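Local atomic coordinates of acetone carboxylase alpha subunit (Xanthobacter autotrophicus Py2, PDB entry 5M45), a protein that forms the alpha subunit of a multi-subunit carboxylase, belongs to the hydantoinase B/oxoprolinase family and holds a manganese(II) ion. Residues A[156-161]-A[239-244]; A[716-721]-A[726-731]; A[568-573]-A[592-597]. All coordinates share one frame; numbering follows the deposited sequence.

Interaction 1. Residues A[156-161]-A[239-244]; sequences TIVPIF and AGCHMI
The nearest pair of CA atoms, those of Val-158 and Cys-241, is 6.8 Å apart where the strand segment 156-161 runs almost parallel to the helix segment 239-244 (20° between their N-to-C directions) at an axis separation of 8.8 Å. Cys-241 carries most of the contact from the helical side and touches the strand at two points. Its SG lies anti to the carbonyl carbon (chi1 -70°), which directs the sulfur to the backbone of Thr-156, with SG 3.5 Å from Thr-156 O. The methyl CG2 of Thr-156 stands somewhat farther off, 4.2 Å from the same SG. Meanwhile CB of Cys-241 packs at 4.0 Å against CG2 of Val-158. The same methyl of Val-158 also reaches the imidazole of His-242, its CG2 lying 4.3 Å from NE2 in an oblique approach. Strand 153-162 sits inside an antiparallel sheet, flanked by strands 165-175 and 138-141, and helix 227-255 lies on one face of it. The alternation of the strand sends Thr-156, Val-158 and Ile-160 to this helical side, while Ile-157 turns away and packs on Trp-169. Beyond the central residues, Ile-160 and Ile-244 do not touch each other but meet side chains of strand 90-95, Leu-94 and Phe-92 respectively, and Ile-244 extends the apolar layer to Val-68 and Ala-71 of helix 54-75. No hydrogen bond joins the two segments; the hydroxyl of Thr-156 is instead bonded to NE of Arg-237, one turn before Cys-241 on helix 227-255.

Interaction 2. Residues A[716-721]-A[726-731]; sequences QMFAAS and PRFEKD
Different first torsions bring Phe-718 and Phe-728 together: CG of Phe-728 stands anti to its own backbone N (chi1 174°), extending the ring toward the preceding helix, whereas CG of Phe-718 lies anti to the carbonyl carbon (chi1 -73°), and its ring end swings nearer. The rings meet edge to edge, CE1 of Phe-718 lying 4.1 Å from CZ of Phe-728, so neither presents its face to the other. On one face of the Phe-718 ring, Met-717 CE sits 3.6 Å above the plane, over the centre. Ser-721 supplies the remaining contact, its CB 4.0 Å from CE2 of Phe-728. Its OG turns back into its own helix and donates to Met-717 O at 2.8 Å, from 37° out of the carbonyl plane; Ser-721 N bonds to the same oxygen from the opposite face. OG is thus engaged both by Met-717 O and by His-317, while CB meets the aromatic ring. The contact joins two consecutive helices, 712-724 and 726-735, packed beside the mixed four-stranded sheet that contains strand 313-324; from that strand His-317 also meets the Phe-728 ring, and Phe-732, one turn on in helix 726-735, meets the Phe-718 ring.

Interaction 3. Residues A[568-573]-A[592-597]; sequences KELIAS and AMLPDA
Leu-570, on the short helix 567-573, faces the irregular chain at Leu-594, their CA atoms 8.9 Å apart; residues 594 to 597 form a type I beta turn, closed by Ala-597 N to Leu-594 O at 3.2 Å and with Pro-595 at its second position. Both segments belong to the long connection between strands 559-563 and 598-602, antiparallel neighbours in a five-stranded sheet, so the contact brings the start of this excursion against its return. Leu-570 carries the touch from the helical side. With CG anti to the carbonyl carbon (chi1 -63°) and CD1 anti to CA (chi2 166°), its chain is extended and CD1 becomes the reaching tip. Leu-594 answers with its CD2 branch, while CD1 continues the side chain anti to CA. The two side chains cross obliquely, and CD1 of Leu-570 lies 4.1 Å from CD2 of Leu-594. Met-593 takes part through its backbone, since the end of its side chain leads away and packs on Glu-576. The patch is small and only partly buried, and its chemistry is purely van der Waals. Leu-570 also rests on Ala-575. The same CD1 methyl of Leu-570 sits 3.8 Å from the carbonyl oxygen Met-593 O.

The three contacts lie far apart, their centres 46 to 55 Å from one another, and share no helix or strand. Interactions 1 and 2 are buried, whereas interaction 3 is partly buried and lies farthest from the chain centre. Interaction 1 joins a helix to a large antiparallel sheet through methyl groups, a cysteine and an imidazole. Interaction 2 instead joins two consecutive helices through aromatic edges, near a different sheet. Interaction 3 sets one leucine of a helix against a leucine and a backbone carbonyl of a loop. None has a hydrogen bond across its segments; Thr-156 OG1 is bonded to Arg-237 outside them, and Ser-721 OG both within its own segment and to His-317.

Interaction 1. Residues A[156-161]-A[239-244]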
ATOM      1  N   THR A 156       3.895  17.547   3.061  1.00 11.16           N
ATOM      2  CA  THR A 156       3.053  17.994   4.174  1.00 11.14           C
ATOM      3  C   THR A 156       2.545  19.391   3.776  1.00 11.34           C
ATOM      4  O   THR A 156       3.330  20.259   3.390  1.00 11.27           O
ATOM      5  CB  THR A 156       3.821  18.057   5.506  1.00 11.17           C
ATOM      6  OG1 THR A 156       4.273  16.755   5.888  1.00 10.96           O
ATOM      7  CG2 THR A 156       2.927  18.626   6.642  1.00 11.25           C
ATOM      8  N   ILE A 157       1.222  19.564   3.790  1.00 11.45           N
ATOM      9  CA  ILE A 157       0.537  20.800   3.350  1.00 11.70           C
ATOM     10  C   ILE A 157      -0.388  21.333   4.499  1.00 11.75           C
ATOM     11  O   ILE A 157      -1.212  20.596   5.040  1.00 11.78           O
ATOM     12  CB  ILE A 157      -0.267  20.528   2.056  1.00 11.72           C
ATOM     13  CG1 ILE A 157       0.653  20.140   0.879  1.00 11.67           C
ATOM     14  CG2 ILE A 157      -1.071  21.760   1.658  1.00 11.89           C
ATOM     15  CD1 ILE A 157      -0.104  19.408  -0.235  1.00 11.62           C
ATOM     16  N   VAL A 158      -0.209  22.607   4.877  1.00 11.88           N
ATOM     17  CA  VAL A 158      -0.940  23.248   5.986  1.00 11.96           C
ATOM     18  C   VAL A 158      -1.616  24.538   5.440  1.00 12.30           C
ATOM     19  O   VAL A 158      -0.931  25.389   4.854  1.00 11.86           O
ATOM     20  CB  VAL A 158       0.021  23.610   7.133  1.00 11.89           C
ATOM     21  CG1 VAL A 158      -0.696  24.394   8.206  1.00 12.05           C
ATOM     22  CG2 VAL A 158       0.657  22.341   7.696  1.00 11.96           C
ATOM     23  N   PRO A 159      -2.937  24.702   5.661  1.00 12.80           N
ATOM     24  CA  PRO A 159      -3.589  25.962   5.280  1.00 13.28           C
ATOM     25  C   PRO A 159      -3.227  27.085   6.244  1.00 13.82           C
ATOM     26  O   PRO A 159      -2.910  26.827   7.425  1.00 14.10           O
ATOM     27  CB  PRO A 159      -5.088  25.633   5.354  1.00 13.38           C
ATOM     28  CG  PRO A 159      -5.164  24.604   6.447  1.00 13.28           C
ATOM     29  CD  PRO A 159      -3.893  23.772   6.295  1.00 12.98           C
ATOM     30  N   ILE A 160      -3.234  28.307   5.724  1.00 14.17           N
ATOM     31  CA  ILE A 160      -2.959  29.522   6.511  1.00 14.88           C
ATOM     32  C   ILE A 160      -4.209  30.396   6.589  1.00 15.40           C
ATOM     33  O   ILE A 160      -4.783  30.753   5.557  1.00 15.29           O
ATOM     34  CB  ILE A 160      -1.782  30.326   5.890  1.00 14.85           C
ATOM     35  CG1 ILE A 160      -0.549  29.416   5.758  1.00 14.76           C
ATOM     36  CG2 ILE A 160      -1.499  31.566   6.725  1.00 15.03           C
ATOM     37  CD1 ILE A 160       0.633  30.004   4.988  1.00 15.04           C
ATOM     38  N   PHE A 161      -4.615  30.743   7.812  1.00 16.25           N
ATOM     39  CA  PHE A 161      -5.832  31.515   8.113  1.00 17.03           C
ATOM     40  C   PHE A 161      -5.500  32.886   8.736  1.00 17.87           C
ATOM     41  O   PHE A 161      -4.487  33.051   9.392  1.00 18.08           O
ATOM     42  CB  PHE A 161      -6.763  30.705   9.057  1.00 17.01           C
ATOM     43  CG  PHE A 161      -7.583  29.636   8.346  1.00 16.73           C
ATOM     44  CD1 PHE A 161      -7.014  28.437   7.971  1.00 16.34           C
ATOM     45  CD2 PHE A 161      -8.939  29.841   8.098  1.00 16.71           C
ATOM     46  CE1 PHE A 161      -7.778  27.438   7.343  1.00 16.33           C
ATOM     47  CE2 PHE A 161      -9.690  28.875   7.445  1.00 16.73           C
ATOM     48  CZ  PHE A 161      -9.123  27.661   7.084  1.00 16.38           C
ATOM     49  N   ALA A 239       7.873  21.052  11.000  1.00 12.97           N
ATOM     50  CA  ALA A 239       8.620  22.189  11.551  1.00 13.02           C
ATOM     51  C   ALA A 239       8.671  23.359  10.585  1.00 12.93           C
ATOM     52  O   ALA A 239       8.320  24.485  10.938  1.00 12.99           O
ATOM     53  CB  ALA A 239      10.041  21.784  11.943  1.00 13.04           C
ATOM     54  N   GLY A 240       9.120  23.099   9.368  1.00 12.77           N
ATOM     55  CA  GLY A 240       9.233  24.166   8.397  1.00 12.57           C
ATOM     56  C   GLY A 240       7.888  24.795   7.992  1.00 12.35           C
ATOM     57  O   GLY A 240       7.798  26.014   7.860  1.00 12.23           O
ATOM     58  N   CYS A 241       6.874  23.978   7.814  1.00 12.37           N
ATOM     59  CA  CYS A 241       5.513  24.477   7.547  1.00 12.63           C
ATOM     60  C   CYS A 241       5.039  25.433   8.652  1.00 13.10           C
ATOM     61  O   CYS A 241       4.540  26.518   8.341  1.00 12.95           O
ATOM     62  CB  CYS A 241       4.510  23.337   7.352  1.00 12.43           C
ATOM     63  SG  CYS A 241       4.708  22.380   5.808  1.00 12.54           S
ATOM     64  N   HIS A 242       5.212  25.038   9.924  1.00 13.51           N
ATOM     65  CA  HIS A 242       4.764  25.868  11.059  1.00 13.97           C
ATOM     66  C   HIS A 242       5.620  27.120  11.285  1.00 14.43           C
ATOM     67  O   HIS A 242       5.071  28.156  11.664  1.00 14.26           O
ATOM     68  CB  HIS A 242       4.582  25.026  12.352  1.00 14.11           C
ATOM     69  CG  HIS A 242       3.352  24.166  12.323  1.00 14.11           C
ATOM     70  ND1 HIS A 242       3.045  23.263  13.323  1.00 14.29           N
ATOM     71  CD2 HIS A 242       2.362  24.064  11.407  1.00 13.95           C
ATOM     72  CE1 HIS A 242       1.896  22.671  13.039  1.00 14.26           C
ATOM     73  NE2 HIS A 242       1.469  23.137  11.875  1.00 14.01           N
ATOM     74  N   MET A 243       6.926  27.037  11.006  1.00 15.29           N
ATOM     75  CA  MET A 243       7.812  28.227  11.005  1.00 16.14           C
ATOM     76  C   MET A 243       7.314  29.274   9.993  1.00 15.58           C
ATOM     77  O   MET A 243       7.230  30.468  10.309  1.00 15.81           O
ATOM     78  CB  MET A 243       9.284  27.845  10.690  1.00 17.16           C
ATOM     79  CG  MET A 243       9.981  27.059  11.797  1.00 18.27           C
ATOM     80  SD  MET A 243      11.558  26.364  11.285  1.00 20.07           S
ATOM     81  CE  MET A 243      12.508  27.866  11.164  1.00 20.63           C
ATOM     82  N   ILE A 244       6.953  28.821   8.797  1.00 15.05           N
ATOM     83  CA  ILE A 244       6.475  29.739   7.740  1.00 15.15           C
ATOM     84  C   ILE A 244       5.087  30.300   8.076  1.00 15.38           C
ATOM     85  O   ILE A 244       4.861  31.497   7.896  1.00 15.39           O
ATOM     86  CB  ILE A 244       6.544  29.074   6.344  1.00 14.76           C
ATOM     87  CG1 ILE A 244       8.014  28.892   5.910  1.00 14.61           C
ATOM     88  CG2 ILE A 244       5.788  29.892   5.289  1.00 14.74           C
ATOM     89  CD1 ILE A 244       8.197  27.742   4.915  1.00 14.51           C
TER

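Interaction 2. Residues A[716-721]-A[726-731]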
ATOM      1  N   GLN A 716       9.445  -1.479 -31.846  1.00 12.92           N
ATOM      2  CA  GLN A 716       8.378  -1.189 -30.877  1.00 12.99           C
ATOM      3  C   GLN A 716       8.284   0.318 -30.599  1.00 12.37           C
ATOM      4  O   GLN A 716       7.161   0.853 -30.542  1.00 12.29           O
ATOM      5  CB  GLN A 716       8.590  -1.953 -29.563  1.00 13.10           C
ATOM      6  CG  GLN A 716       7.408  -1.907 -28.615  1.00 13.30           C
ATOM      7  CD  GLN A 716       7.314  -0.586 -27.834  1.00 12.91           C
ATOM      8  OE1 GLN A 716       8.323   0.077 -27.577  1.00 12.36           O
ATOM      9  NE2 GLN A 716       6.092  -0.212 -27.455  1.00 13.20           N
ATOM     10  N   MET A 717       9.426   0.986 -30.457  1.00 11.96           N
ATOM     11  CA  MET A 717       9.459   2.449 -30.227  1.00 11.79           C
ATOM     12  C   MET A 717       8.750   3.249 -31.345  1.00 11.66           C
ATOM     13  O   MET A 717       7.852   4.067 -31.054  1.00 11.43           O
ATOM     14  CB  MET A 717      10.900   2.932 -30.044  1.00 11.86           C
ATOM     15  CG  MET A 717      11.046   4.402 -29.691  1.00 11.98           C
ATOM     16  SD  MET A 717      12.705   5.078 -30.016  1.00 12.22           S
ATOM     17  CE  MET A 717      12.632   5.362 -31.815  1.00 12.38           C
ATOM     18  N   PHE A 718       9.121   2.989 -32.592  1.00 11.49           N
ATOM     19  CA  PHE A 718       8.430   3.630 -33.735  1.00 11.60           C
ATOM     20  C   PHE A 718       6.951   3.249 -33.806  1.00 12.03           C
ATOM     21  O   PHE A 718       6.100   4.141 -33.939  1.00 12.32           O
ATOM     22  CB  PHE A 718       9.145   3.342 -35.073  1.00 11.71           C
ATOM     23  CG  PHE A 718      10.458   4.095 -35.230  1.00 11.27           C
ATOM     24  CD1 PHE A 718      10.472   5.485 -35.361  1.00 11.06           C
ATOM     25  CD2 PHE A 718      11.675   3.425 -35.220  1.00 11.24           C
ATOM     26  CE1 PHE A 718      11.666   6.168 -35.520  1.00 10.79           C
ATOM     27  CE2 PHE A 718      12.877   4.109 -35.342  1.00 10.93           C
ATOM     28  CZ  PHE A 718      12.863   5.487 -35.517  1.00 10.70           C
ATOM     29  N   ALA A 719       6.599   1.968 -33.629  1.00 12.25           N
ATOM     30  CA  ALA A 719       5.187   1.589 -33.755  1.00 12.65           C
ATOM     31  C   ALA A 719       4.298   2.288 -32.732  1.00 12.74           C
ATOM     32  O   ALA A 719       3.206   2.758 -33.079  1.00 12.88           O
ATOM     33  CB  ALA A 719       4.999   0.095 -33.686  1.00 13.16           C
ATOM     34  N   ALA A 720       4.752   2.345 -31.482  1.00 12.68           N
ATOM     35  CA  ALA A 720       3.967   2.979 -30.411  1.00 12.95           C
ATOM     36  C   ALA A 720       3.877   4.520 -30.614  1.00 13.01           C
ATOM     37  O   ALA A 720       2.806   5.114 -30.426  1.00 13.29           O
ATOM     38  CB  ALA A 720       4.567   2.656 -29.050  1.00 12.88           C
ATOM     39  N   SER A 721       4.988   5.126 -31.013  1.00 12.83           N
ATOM     40  CA  SER A 721       5.075   6.562 -31.314  1.00 12.81           C
ATOM     41  C   SER A 721       4.116   6.970 -32.481  1.00 13.27           C
ATOM     42  O   SER A 721       3.415   7.976 -32.415  1.00 13.22           O
ATOM     43  CB  SER A 721       6.529   6.954 -31.605  1.00 12.54           C
ATOM     44  OG  SER A 721       7.399   6.794 -30.447  1.00 12.21           O
ATOM     45  N   PRO A 726       0.094  10.854 -34.952  1.00 16.74           N
ATOM     46  CA  PRO A 726      -0.064  10.768 -36.417  1.00 17.76           C
ATOM     47  C   PRO A 726       0.739  11.796 -37.230  1.00 18.33           C
ATOM     48  O   PRO A 726       1.124  11.505 -38.350  1.00 18.54           O
ATOM     49  CB  PRO A 726      -1.572  10.973 -36.662  1.00 18.09           C
ATOM     50  CG  PRO A 726      -2.173  11.317 -35.315  1.00 17.81           C
ATOM     51  CD  PRO A 726      -1.178  11.068 -34.233  1.00 16.90           C
ATOM     52  N   ARG A 727       0.995  12.974 -36.687  1.00 19.10           N
ATOM     53  CA  ARG A 727       1.831  13.943 -37.379  1.00 20.70           C
ATOM     54  C   ARG A 727       3.287  13.452 -37.494  1.00 19.25           C
ATOM     55  O   ARG A 727       3.954  13.705 -38.496  1.00 18.00           O
ATOM     56  CB  ARG A 727       1.740  15.267 -36.649  1.00 23.51           C
ATOM     57  CG  ARG A 727       2.249  16.456 -37.395  1.00 26.97           C
ATOM     58  CD  ARG A 727       1.527  17.742 -36.862  1.00 29.45           C
ATOM     59  NE  ARG A 727       1.343  18.051 -35.407  1.00 31.01           N
ATOM     60  CZ  ARG A 727       2.291  18.403 -34.508  1.00 32.14           C
ATOM     61  NH1 ARG A 727       3.583  18.303 -34.821  1.00 33.99           N
ATOM     62  NH2 ARG A 727       1.935  18.789 -33.309  1.00 32.78           N
ATOM     63  N   PHE A 728       3.769  12.737 -36.478  1.00 17.97           N
ATOM     64  CA  PHE A 728       5.090  12.130 -36.486  1.00 17.62           C
ATOM     65  C   PHE A 728       5.169  11.009 -37.522  1.00 17.42           C
ATOM     66  O   PHE A 728       6.150  10.947 -38.255  1.00 16.96           O
ATOM     67  CB  PHE A 728       5.538  11.648 -35.074  1.00 17.33           C
ATOM     68  CG  PHE A 728       6.842  10.880 -35.079  1.00 17.09           C
ATOM     69  CD1 PHE A 728       8.030  11.496 -35.374  1.00 17.24           C
ATOM     70  CD2 PHE A 728       6.849   9.521 -34.794  1.00 17.05           C
ATOM     71  CE1 PHE A 728       9.223  10.768 -35.409  1.00 17.72           C
ATOM     72  CE2 PHE A 728       8.049   8.791 -34.810  1.00 17.21           C
ATOM     73  CZ  PHE A 728       9.236   9.417 -35.121  1.00 17.27           C
ATOM     74  N   GLU A 729       4.146  10.161 -37.608  1.00 17.41           N
ATOM     75  CA  GLU A 729       4.130   9.094 -38.607  1.00 18.27           C
ATOM     76  C   GLU A 729       4.192   9.695 -40.032  1.00 19.28           C
ATOM     77  O   GLU A 729       4.953   9.240 -40.879  1.00 18.94           O
ATOM     78  CB  GLU A 729       2.898   8.168 -38.466  1.00 18.20           C
ATOM     79  CG  GLU A 729       2.871   7.075 -39.529  1.00 18.24           C
ATOM     80  CD  GLU A 729       1.861   5.961 -39.330  1.00 18.61           C
ATOM     81  OE1 GLU A 729       1.137   5.919 -38.312  1.00 18.14           O
ATOM     82  OE2 GLU A 729       1.864   5.077 -40.203  1.00 18.78           O
ATOM     83  N   LYS A 730       3.390  10.726 -40.261  1.00 20.39           N
ATOM     84  CA  LYS A 730       3.400  11.423 -41.533  1.00 22.49           C
ATOM     85  C   LYS A 730       4.789  12.027 -41.892  1.00 22.35           C
ATOM     86  O   LYS A 730       5.260  11.875 -43.027  1.00 21.72           O
ATOM     87  CB  LYS A 730       2.285  12.475 -41.547  1.00 24.73           C
ATOM     88  CG  LYS A 730       2.271  13.367 -42.795  1.00 27.25           C
ATOM     89  CD  LYS A 730       1.131  14.381 -42.658  1.00 29.28           C
ATOM     90  CE  LYS A 730       1.217  15.527 -43.640  1.00 31.33           C
ATOM     91  NZ  LYS A 730       1.236  14.993 -45.030  1.00 33.17           N
ATOM     92  N   ASP A 731       5.426  12.678 -40.922  1.00 21.90           N
ATOM     93  CA  ASP A 731       6.814  13.229 -41.038  1.00 22.90           C
ATOM     94  C   ASP A 731       7.831  12.127 -41.423  1.00 20.79           C
ATOM     95  O   ASP A 731       8.651  12.313 -42.317  1.00 20.20           O
ATOM     96  CB  ASP A 731       7.231  13.861 -39.672  1.00 25.35           C
ATOM     97  CG  ASP A 731       8.495  14.689 -39.662  1.00 29.51           C
ATOM     98  OD1 ASP A 731       8.984  14.971 -40.781  1.00 35.87           O
ATOM     99  OD2 ASP A 731       8.974  15.105 -38.490  1.00 33.24           O
TER

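Interaction 3. Residues A[568-573]-A[592-597]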
ATOM      1  N   LYS A 568      38.351 -11.675   2.703  1.00 20.26           N
ATOM      2  CA  LYS A 568      38.793 -11.826   4.107  1.00 21.51           C
ATOM      3  C   LYS A 568      40.227 -12.424   4.175  1.00 22.32           C
ATOM      4  O   LYS A 568      41.094 -11.899   4.853  1.00 21.43           O
ATOM      5  CB  LYS A 568      37.821 -12.670   4.917  1.00 22.15           C
ATOM      6  CG  LYS A 568      38.186 -12.718   6.379  1.00 23.57           C
ATOM      7  CD  LYS A 568      37.191 -13.498   7.218  1.00 24.70           C
ATOM      8  CE  LYS A 568      37.817 -13.722   8.573  1.00 26.37           C
ATOM      9  NZ  LYS A 568      36.867 -13.451   9.678  1.00 27.88           N
ATOM     10  N   GLU A 569      40.442 -13.501   3.431  1.00 23.77           N
ATOM     11  CA  GLU A 569      41.743 -14.184   3.379  1.00 25.28           C
ATOM     12  C   GLU A 569      42.791 -13.362   2.608  1.00 24.00           C
ATOM     13  O   GLU A 569      43.962 -13.325   3.020  1.00 23.73           O
ATOM     14  CB  GLU A 569      41.583 -15.577   2.767  1.00 28.00           C
ATOM     15  CG  GLU A 569      42.770 -16.518   2.878  1.00 31.73           C
ATOM     16  CD  GLU A 569      43.393 -16.482   4.305  1.00 36.21           C
ATOM     17  OE1 GLU A 569      44.571 -15.978   4.443  1.00 39.24           O
ATOM     18  OE2 GLU A 569      42.687 -16.906   5.296  1.00 39.63           O
ATOM     19  N   LEU A 570      42.388 -12.700   1.521  1.00 22.66           N
ATOM     20  CA  LEU A 570      43.307 -11.852   0.760  1.00 21.99           C
ATOM     21  C   LEU A 570      43.804 -10.658   1.583  1.00 21.57           C
ATOM     22  O   LEU A 570      44.989 -10.324   1.548  1.00 21.92           O
ATOM     23  CB  LEU A 570      42.692 -11.398  -0.572  1.00 22.26           C
ATOM     24  CG  LEU A 570      42.351 -12.495  -1.587  1.00 22.70           C
ATOM     25  CD1 LEU A 570      41.461 -11.945  -2.678  1.00 22.63           C
ATOM     26  CD2 LEU A 570      43.583 -13.129  -2.213  1.00 23.00           C
ATOM     27  N   ILE A 571      42.912 -10.035   2.350  1.00 20.60           N
ATOM     28  CA  ILE A 571      43.282  -8.958   3.260  1.00 20.06           C
ATOM     29  C   ILE A 571      44.286  -9.473   4.319  1.00 20.54           C
ATOM     30  O   ILE A 571      45.352  -8.882   4.500  1.00 19.99           O
ATOM     31  CB  ILE A 571      42.030  -8.337   3.925  1.00 19.68           C
ATOM     32  CG1 ILE A 571      41.229  -7.511   2.888  1.00 19.25           C
ATOM     33  CG2 ILE A 571      42.396  -7.476   5.107  1.00 19.83           C
ATOM     34  CD1 ILE A 571      39.772  -7.313   3.276  1.00 19.19           C
ATOM     35  N   ALA A 572      43.935 -10.574   4.980  1.00 20.70           N
ATOM     36  CA  ALA A 572      44.774 -11.159   6.030  1.00 21.44           C
ATOM     37  C   ALA A 572      46.147 -11.631   5.543  1.00 22.09           C
ATOM     38  O   ALA A 572      47.104 -11.533   6.280  1.00 22.83           O
ATOM     39  CB  ALA A 572      44.031 -12.315   6.711  1.00 21.49           C
ATOM     40  N   SER A 573      46.260 -12.129   4.317  1.00 22.39           N
ATOM     41  CA  SER A 573      47.527 -12.664   3.821  1.00 22.75           C
ATOM     42  C   SER A 573      48.458 -11.595   3.236  1.00 22.89           C
ATOM     43  O   SER A 573      49.583 -11.913   2.880  1.00 22.81           O
ATOM     44  CB  SER A 573      47.278 -13.764   2.787  1.00 22.92           C
ATOM     45  OG  SER A 573      46.715 -13.227   1.580  1.00 22.55           O
ATOM     46  N   ALA A 592      41.680  -9.645 -12.148  1.00 19.01           N
ATOM     47  CA  ALA A 592      42.784 -10.597 -11.947  1.00 19.74           C
ATOM     48  C   ALA A 592      43.214 -10.772 -10.479  1.00 20.22           C
ATOM     49  O   ALA A 592      43.869 -11.759 -10.159  1.00 19.99           O
ATOM     50  CB  ALA A 592      43.978 -10.203 -12.815  1.00 20.15           C
ATOM     51  N   MET A 593      42.858  -9.823  -9.612  1.00 20.16           N
ATOM     52  CA  MET A 593      43.155  -9.901  -8.172  1.00 20.51           C
ATOM     53  C   MET A 593      42.174 -10.824  -7.421  1.00 20.59           C
ATOM     54  O   MET A 593      42.417 -11.154  -6.247  1.00 21.06           O
ATOM     55  CB  MET A 593      43.071  -8.498  -7.535  1.00 20.63           C
ATOM     56  CG  MET A 593      43.995  -7.425  -8.101  1.00 20.46           C
ATOM     57  SD  MET A 593      43.714  -5.822  -7.259  1.00 20.50           S
ATOM     58  CE  MET A 593      44.606  -4.712  -8.337  1.00 20.41           C
ATOM     59  N   LEU A 594      41.075 -11.223  -8.071  1.00 20.10           N
ATOM     60  CA  LEU A 594      40.007 -11.992  -7.461  1.00 19.96           C
ATOM     61  C   LEU A 594      39.773 -13.285  -8.253  1.00 19.94           C
ATOM     62  O   LEU A 594      38.693 -13.487  -8.805  1.00 19.23           O
ATOM     63  CB  LEU A 594      38.719 -11.157  -7.441  1.00 19.99           C
ATOM     64  CG  LEU A 594      38.779  -9.779  -6.765  1.00 20.06           C
ATOM     65  CD1 LEU A 594      37.459  -9.034  -6.945  1.00 20.22           C
ATOM     66  CD2 LEU A 594      39.111  -9.883  -5.281  1.00 20.40           C
ATOM     67  N   PRO A 595      40.793 -14.183  -8.283  1.00 20.61           N
ATOM     68  CA  PRO A 595      40.694 -15.405  -9.094  1.00 20.86           C
ATOM     69  C   PRO A 595      39.539 -16.343  -8.705  1.00 21.16           C
ATOM     70  O   PRO A 595      39.120 -17.126  -9.534  1.00 21.73           O
ATOM     71  CB  PRO A 595      42.065 -16.087  -8.881  1.00 21.25           C
ATOM     72  CG  PRO A 595      42.531 -15.586  -7.536  1.00 21.31           C
ATOM     73  CD  PRO A 595      42.032 -14.161  -7.485  1.00 20.80           C
ATOM     74  N   ASP A 596      39.039 -16.293  -7.464  1.00 21.77           N
ATOM     75  CA  ASP A 596      37.931 -17.186  -7.047  1.00 22.31           C
ATOM     76  C   ASP A 596      36.528 -16.550  -7.156  1.00 21.82           C
ATOM     77  O   ASP A 596      35.539 -17.214  -6.897  1.00 21.44           O
ATOM     78  CB  ASP A 596      38.151 -17.697  -5.623  1.00 23.12           C
ATOM     79  CG  ASP A 596      39.473 -18.492  -5.481  1.00 24.42           C
ATOM     80  OD1 ASP A 596      39.761 -19.346  -6.332  1.00 24.69           O
ATOM     81  OD2 ASP A 596      40.249 -18.261  -4.523  1.00 25.59           O
ATOM     82  N   ALA A 597      36.433 -15.272  -7.516  1.00 21.51           N
ATOM     83  CA  ALA A 597      35.155 -14.573  -7.469  1.00 21.28           C
ATOM     84  C   ALA A 597      34.215 -14.885  -8.645  1.00 21.19           C
ATOM     85  O   ALA A 597      34.664 -15.218  -9.735  1.00 21.23           O
ATOM     86  CB  ALA A 597      35.397 -13.068  -7.403  1.00 21.12           C
TER